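Local coordinates for probable quinone reductase Qor (NADPH:quinone reductase) (Zeta-crystallin homolog protein) (Mycobacterium tuberculosis, PDB 4RVU) that probably transfers electrons from bound NADPH to quinones, as a zeta-crystallin-like quinone reductase, at residues Leu233-Ala247 / Arg259-Pro271. Residues are numbered along the deposited sequence; the frame is centred on the assembly and turned at random.
Sequences LASLAVRGTLALFGA and RLNAAGSVYLTRP. With NDP (NADPH dihydro-nicotinamide-adenine-dinucleotide phosphate), chain E.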
loop_
_atom_site.group_PDB
_atom_site.type_symbol
_atom_site.label_atom_id
_atom_site.label_comp_id
_atom_site.label_asym_id
_atom_site.label_seq_id
_atom_site.Cartn_x
_atom_site.Cartn_y
_atom_site.Cartn_z
ATOM N N LEU A 233 -5.271 10.845 -3.898
ATOM C CA LEU A 233 -4.204 10.835 -2.895
ATOM C C LEU A 233 -4.415 11.942 -1.850
ATOM O O LEU A 233 -4.234 11.725 -0.647
ATOM C CB LEU A 233 -2.836 10.963 -3.573
ATOM C CG LEU A 233 -1.622 10.966 -2.633
ATOM C CD1 LEU A 233 -1.576 9.662 -1.871
ATOM C CD2 LEU A 233 -0.327 11.174 -3.391
ATOM N N ALA A 234 -4.830 13.121 -2.310
ATOM C CA ALA A 234 -5.054 14.269 -1.421
ATOM C C ALA A 234 -6.303 14.159 -0.541
ATOM O O ALA A 234 -6.481 14.957 0.386
ATOM C CB ALA A 234 -5.095 15.561 -2.232
ATOM N N SER A 235 -7.185 13.202 -0.845
ATOM C CA SER A 235 -8.443 13.071 -0.117
ATOM C C SER A 235 -8.437 12.078 1.042
ATOM O O SER A 235 -9.448 11.920 1.723
ATOM C CB SER A 235 -9.574 12.714 -1.085
ATOM O OG SER A 235 -9.643 13.653 -2.135
ATOM N N LEU A 236 -7.302 11.420 1.278
ATOM C CA LEU A 236 -7.248 10.310 2.235
ATOM C C LEU A 236 -7.119 10.678 3.712
ATOM O O LEU A 236 -6.447 11.643 4.080
ATOM C CB LEU A 236 -6.089 9.383 1.888
ATOM C CG LEU A 236 -6.343 8.475 0.695
ATOM C CD1 LEU A 236 -5.022 7.978 0.145
ATOM C CD2 LEU A 236 -7.214 7.304 1.124
ATOM N N ALA A 237 -7.747 9.872 4.557
ATOM C CA ALA A 237 -7.551 9.981 5.993
ATOM C C ALA A 237 -6.150 9.479 6.304
ATOM O O ALA A 237 -5.535 8.791 5.480
ATOM C CB ALA A 237 -8.577 9.163 6.732
ATOM N N VAL A 238 -5.643 9.825 7.484
ATOM C CA VAL A 238 -4.320 9.357 7.908
ATOM C C VAL A 238 -4.273 7.830 7.870
ATOM O O VAL A 238 -5.178 7.161 8.387
ATOM C CB VAL A 238 -3.963 9.872 9.329
ATOM C CG1 VAL A 238 -2.662 9.221 9.838
ATOM C CG2 VAL A 238 -3.839 11.384 9.323
ATOM N N ARG A 239 -3.229 7.296 7.232
ATOM C CA ARG A 239 -3.008 5.858 7.107
ATOM C C ARG A 239 -4.077 5.167 6.257
ATOM O O ARG A 239 -4.269 3.950 6.349
ATOM C CB ARG A 239 -2.882 5.195 8.482
ATOM C CG ARG A 239 -1.573 5.584 9.220
ATOM C CD ARG A 239 -1.613 5.131 10.677
ATOM N NE ARG A 239 -1.812 3.687 10.787
ATOM C CZ ARG A 239 -2.151 3.056 11.910
ATOM N NH1 ARG A 239 -2.324 3.735 13.039
ATOM N NH2 ARG A 239 -2.309 1.743 11.908
ATOM N N GLY A 240 -4.742 5.951 5.413
ATOM C CA GLY A 240 -5.795 5.433 4.553
ATOM C C GLY A 240 -5.218 4.664 3.379
ATOM O O GLY A 240 -4.011 4.658 3.165
ATOM N N THR A 241 -6.079 4.010 2.604
ATOM C CA THR A 241 -5.603 3.169 1.501
ATOM C C THR A 241 -6.082 3.700 0.161
ATOM O O THR A 241 -7.283 3.860 -0.048
ATOM C CB THR A 241 -6.096 1.717 1.652
ATOM O OG1 THR A 241 -5.486 1.111 2.800
ATOM C CG2 THR A 241 -5.755 0.897 0.404
ATOM N N LEU A 242 -5.144 3.980 -0.735
ATOM C CA LEU A 242 -5.485 4.320 -2.110
ATOM C C LEU A 242 -5.406 3.040 -2.932
ATOM O O LEU A 242 -4.320 2.521 -3.194
ATOM C CB LEU A 242 -4.514 5.363 -2.673
ATOM C CG LEU A 242 -5.068 6.325 -3.728
ATOM C CD1 LEU A 242 -4.026 7.341 -4.161
ATOM C CD2 LEU A 242 -5.610 5.587 -4.950
ATOM N N ALA A 243 -6.562 2.515 -3.327
ATOM C CA ALA A 243 -6.584 1.363 -4.215
ATOM C C ALA A 243 -6.764 1.873 -5.633
ATOM O O ALA A 243 -7.885 2.195 -6.059
ATOM C CB ALA A 243 -7.688 0.398 -3.833
ATOM N N LEU A 244 -5.651 1.974 -6.351
ATOM C CA LEU A 244 -5.671 2.350 -7.767
ATOM C C LEU A 244 -5.851 1.076 -8.580
ATOM O O LEU A 244 -4.890 0.332 -8.794
ATOM C CB LEU A 244 -4.352 3.036 -8.140
ATOM C CG LEU A 244 -4.128 3.371 -9.618
ATOM C CD1 LEU A 244 -5.166 4.382 -10.105
ATOM C CD2 LEU A 244 -2.728 3.906 -9.824
ATOM N N PHE A 245 -7.078 0.804 -9.021
ATOM C CA PHE A 245 -7.365 -0.471 -9.677
ATOM C C PHE A 245 -7.653 -0.342 -11.178
ATOM O O PHE A 245 -7.923 -1.335 -11.850
ATOM C CB PHE A 245 -8.509 -1.205 -8.959
ATOM C CG PHE A 245 -9.867 -0.565 -9.150
ATOM C CD1 PHE A 245 -10.260 0.512 -8.369
ATOM C CD2 PHE A 245 -10.744 -1.053 -10.106
ATOM C CE1 PHE A 245 -11.511 1.105 -8.545
ATOM C CE2 PHE A 245 -11.991 -0.474 -10.287
ATOM C CZ PHE A 245 -12.386 0.596 -9.502
ATOM N N GLY A 246 -7.582 0.872 -11.713
ATOM C CA GLY A 246 -7.882 1.068 -13.122
ATOM C C GLY A 246 -7.213 2.313 -13.661
ATOM O O GLY A 246 -6.629 3.091 -12.902
ATOM N N ALA A 247 -7.307 2.505 -14.973
ATOM C CA ALA A 247 -6.681 3.645 -15.632
ATOM C C ALA A 247 -7.498 4.102 -16.837
ATOM O O ALA A 247 -6.944 4.336 -17.908
ATOM C CB ALA A 247 -5.275 3.273 -16.074
ATOM N N ARG A 259 5.352 11.317 -1.526
ATOM C CA ARG A 259 3.991 11.834 -1.591
ATOM C C ARG A 259 3.078 11.057 -0.656
ATOM O O ARG A 259 2.126 11.615 -0.113
ATOM C CB ARG A 259 3.449 11.805 -3.027
ATOM C CG ARG A 259 4.165 12.788 -3.955
ATOM C CD ARG A 259 3.736 12.605 -5.402
ATOM N NE ARG A 259 2.315 12.885 -5.576
ATOM C CZ ARG A 259 1.612 12.543 -6.652
ATOM N NH1 ARG A 259 2.199 11.908 -7.657
ATOM N NH2 ARG A 259 0.324 12.828 -6.721
ATOM N N LEU A 260 3.362 9.771 -0.462
ATOM C CA LEU A 260 2.517 8.932 0.393
ATOM C C LEU A 260 2.705 9.304 1.861
ATOM O O LEU A 260 1.796 9.161 2.679
ATOM C CB LEU A 260 2.824 7.446 0.174
ATOM C CG LEU A 260 2.796 6.910 -1.255
ATOM C CD1 LEU A 260 3.102 5.409 -1.280
ATOM C CD2 LEU A 260 1.440 7.182 -1.925
ATOM N N ASN A 261 3.903 9.788 2.180
ATOM C CA ASN A 261 4.224 10.276 3.504
ATOM C C ASN A 261 3.442 11.566 3.757
ATOM O O ASN A 261 2.657 11.649 4.685
ATOM C CB ASN A 261 5.744 10.497 3.584
ATOM C CG ASN A 261 6.212 11.009 4.937
ATOM O OD1 ASN A 261 5.413 11.293 5.836
ATOM N ND2 ASN A 261 7.527 11.140 5.086
ATOM N N ALA A 262 3.647 12.559 2.900
ATOM C CA ALA A 262 2.979 13.846 3.029
ATOM C C ALA A 262 1.454 13.713 3.090
ATOM O O ALA A 262 0.782 14.464 3.802
ATOM C CB ALA A 262 3.398 14.765 1.891
ATOM N N ALA A 263 0.910 12.738 2.367
ATOM C CA ALA A 263 -0.537 12.561 2.292
ATOM C C ALA A 263 -1.120 11.976 3.573
ATOM O O ALA A 263 -2.335 11.950 3.742
ATOM C CB ALA A 263 -0.901 11.694 1.092
ATOM N N GLY A 264 -0.256 11.506 4.474
ATOM C CA GLY A 264 -0.713 10.924 5.730
ATOM C C GLY A 264 -0.218 9.514 6.047
ATOM O O GLY A 264 -0.930 8.747 6.715
ATOM N N SER A 265 1.007 9.186 5.630
ATOM C CA SER A 265 1.542 7.819 5.776
ATOM C C SER A 265 0.527 6.812 5.250
ATOM O O SER A 265 0.130 5.865 5.944
ATOM C CB SER A 265 1.906 7.505 7.230
ATOM O OG SER A 265 2.968 8.330 7.681
ATOM N N VAL A 266 0.106 7.030 4.014
ATOM C CA VAL A 266 -0.967 6.232 3.446
ATOM C C VAL A 266 -0.393 5.028 2.725
ATOM O O VAL A 266 0.822 4.916 2.549
ATOM C CB VAL A 266 -1.810 7.060 2.477
ATOM C CG1 VAL A 266 -2.281 8.335 3.165
ATOM C CG2 VAL A 266 -1.013 7.389 1.228
ATOM N N TYR A 267 -1.279 4.126 2.318
ATOM C CA TYR A 267 -0.886 2.971 1.527
ATOM C C TYR A 267 -1.326 3.205 0.105
ATOM O O TYR A 267 -2.439 3.709 -0.127
ATOM C CB TYR A 267 -1.630 1.726 1.992
ATOM C CG TYR A 267 -1.366 1.288 3.404
ATOM C CD1 TYR A 267 -2.060 1.852 4.463
ATOM C CD2 TYR A 267 -0.447 0.279 3.679
ATOM C CE1 TYR A 267 -1.837 1.441 5.758
ATOM C CE2 TYR A 267 -0.212 -0.135 4.979
ATOM C CZ TYR A 267 -0.923 0.445 6.008
ATOM O OH TYR A 267 -0.712 0.031 7.305
ATOM N N LEU A 268 -0.474 2.815 -0.840
ATOM C CA LEU A 268 -0.852 2.772 -2.252
ATOM C C LEU A 268 -0.798 1.324 -2.723
ATOM O O LEU A 268 0.178 0.609 -2.485
ATOM C CB LEU A 268 0.081 3.654 -3.098
ATOM C CG LEU A 268 -0.113 3.643 -4.617
ATOM C CD1 LEU A 268 -1.478 4.240 -5.017
ATOM C CD2 LEU A 268 1.019 4.371 -5.315
ATOM N N THR A 269 -1.853 0.862 -3.386
ATOM C CA THR A 269 -1.787 -0.476 -3.946
ATOM C C THR A 269 -2.410 -0.464 -5.328
ATOM O O THR A 269 -3.354 0.284 -5.573
ATOM C CB THR A 269 -2.485 -1.504 -3.035
ATOM O OG1 THR A 269 -2.388 -2.810 -3.629
ATOM C CG2 THR A 269 -3.965 -1.140 -2.859
ATOM N N ARG A 270 -1.875 -1.277 -6.235
ATOM C CA ARG A 270 -2.425 -1.371 -7.592
ATOM C C ARG A 270 -2.755 -2.832 -7.863
ATOM O O ARG A 270 -1.935 -3.564 -8.422
ATOM C CB ARG A 270 -1.421 -0.861 -8.633
ATOM C CG ARG A 270 -2.057 -0.342 -9.953
ATOM C CD ARG A 270 -2.913 -1.398 -10.670
ATOM N NE ARG A 270 -3.552 -0.899 -11.888
ATOM C CZ ARG A 270 -4.408 -1.601 -12.629
ATOM N NH1 ARG A 270 -4.752 -2.833 -12.279
ATOM N NH2 ARG A 270 -4.933 -1.069 -13.724
ATOM N N PRO A 271 -3.971 -3.261 -7.480
ATOM C CA PRO A 271 -4.285 -4.685 -7.578
ATOM C C PRO A 271 -4.774 -5.110 -8.962
ATOM O O PRO A 271 -5.231 -4.287 -9.774
ATOM C CB PRO A 271 -5.422 -4.855 -6.566
ATOM C CG PRO A 271 -6.137 -3.518 -6.598
ATOM C CD PRO A 271 -5.021 -2.501 -6.775
HETATM P PA NDP E . -16.635 1.548 -16.461
HETATM O O1A NDP E . -17.982 0.962 -16.775
HETATM O O2A NDP E . -16.381 2.133 -15.101
HETATM O O5B NDP E . -16.287 2.657 -17.571
HETATM C C5B NDP E . -15.214 3.569 -17.364
HETATM C C4B NDP E . -15.784 4.824 -16.726
HETATM O O4B NDP E . -14.746 5.665 -16.221
HETATM C C3B NDP E . -16.539 5.667 -17.737
HETATM O O3B NDP E . -17.910 5.281 -17.831
HETATM C C2B NDP E . -16.382 7.076 -17.202
HETATM O O2B NDP E . -17.515 7.452 -16.431
HETATM C C1B NDP E . -15.141 7.032 -16.323
HETATM N N9A NDP E . -14.098 7.842 -16.994
HETATM C C8A NDP E . -13.507 8.937 -16.489
HETATM N N7A NDP E . -12.612 9.454 -17.364
HETATM C C5A NDP E . -12.632 8.685 -18.465
HETATM C C6A NDP E . -11.935 8.673 -19.770
HETATM N N6A NDP E . -11.015 9.615 -20.073
HETATM N N1A NDP E . -12.250 7.693 -20.643
HETATM C C2A NDP E . -13.164 6.754 -20.348
HETATM N N3A NDP E . -13.835 6.705 -19.186
HETATM C C4A NDP E . -13.618 7.625 -18.219
HETATM O O3 NDP E . -15.524 0.434 -16.769
HETATM P PN NDP E . -15.459 -0.946 -15.952
HETATM O O1N NDP E . -16.551 -0.949 -14.916
HETATM O O2N NDP E . -15.350 -2.063 -16.956
HETATM O O5D NDP E . -14.050 -0.826 -15.192
HETATM C C5D NDP E . -13.808 0.246 -14.284
HETATM C C4D NDP E . -12.310 0.459 -14.130
HETATM O O4D NDP E . -11.756 -0.571 -13.314
HETATM C C3D NDP E . -11.603 0.371 -15.467
HETATM O O3D NDP E . -10.557 1.341 -15.480
HETATM C C2D NDP E . -10.998 -1.016 -15.495
HETATM O O2D NDP E . -9.784 -1.013 -16.249
HETATM C C1D NDP E . -10.746 -1.290 -14.021
HETATM N N1N NDP E . -10.829 -2.702 -13.645
HETATM C C2N NDP E . -9.831 -3.224 -12.928
HETATM C C3N NDP E . -9.836 -4.547 -12.514
HETATM C C7N NDP E . -8.678 -5.068 -11.716
HETATM O O7N NDP E . -8.712 -6.211 -11.295
HETATM N N7N NDP E . -7.645 -4.259 -11.483
HETATM C C4N NDP E . -10.989 -5.463 -12.851
HETATM C C5N NDP E . -12.013 -4.770 -13.623
HETATM C C6N NDP E . -11.897 -3.432 -13.981
HETATM P P2B NDP E . -17.764 8.990 -16.032
HETATM O O1X NDP E . -16.487 9.681 -16.414
HETATM O O2X NDP E . -18.952 9.400 -16.855
HETATM O O3X NDP E . -18.042 8.951 -14.558
HETATM O O HOH W 1 -4.281 12.944 1.920
HETATM O O HOH W 2 -4.298 12.393 5.690
HETATM O O HOH W 3 -0.276 2.254 8.836
HETATM O O HOH W 4 -3.050 0.528 9.291
HETATM O O HOH W 5 -3.739 1.938 -12.890
#
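In Leu233, chi1 of -180° swings CG away from the backbone N and chi2 of 61° parts the two methyls: CD1 lies 3.7 Å from Ala263 CB and also touches Leu260 CD2 and Val266 CG2, while CD2 rests obliquely on the guanidinium of Arg259, whose NH2 is salt-bridged to Asp230. Arg270 leaves its backbone extended and then folds at chi2, laying its chain along Leu244 O, which lies 3.1 Å from Arg270 CG. Arg270 NH1 donates to Pro271 O at 2.9 Å, tilted out of the guanidinium plane, and NE gives its N-H to a water, which together probably limit the rotation of the group. Between these ends, strands 240-244 and 267-269 run parallel, their axes 17° apart, as the last two strands of this chain's Rossmann-type sheet, connected by helix 258-262 in a beta-alpha-beta unit. The ladder alternates from Tyr267 N to Gly240 O (2.9 Å, nearly straight) through Leu242 to Leu244 N and Thr269 O (3.0 Å, more bent). Leu242 and Leu268 lie side by side on one face, against Phe229; Thr241, Tyr267, Ala243 and Thr269 occupy the other. The Tyr267 ring turns its edge to the carbonyls of Arg239 and Gly240, and two waters link its OH to Arg239 NE and NH2, although that hydroxyl also bonds Val140 O of the second subunit. There the sheet continues, because 267-269 pairs antiparallel with a strand of that subunit. Just before the first rung, Gly264 O accepts from Arg239 N at 2.8 Å, joining the type II turn 237-240 to Gly264, which follows the helix with positive phi. At the cofactor end, the NADPH carboxamide N7N donates to Pro271 O at 3.0 Å, the same oxygen that accepts from Arg270 NH1.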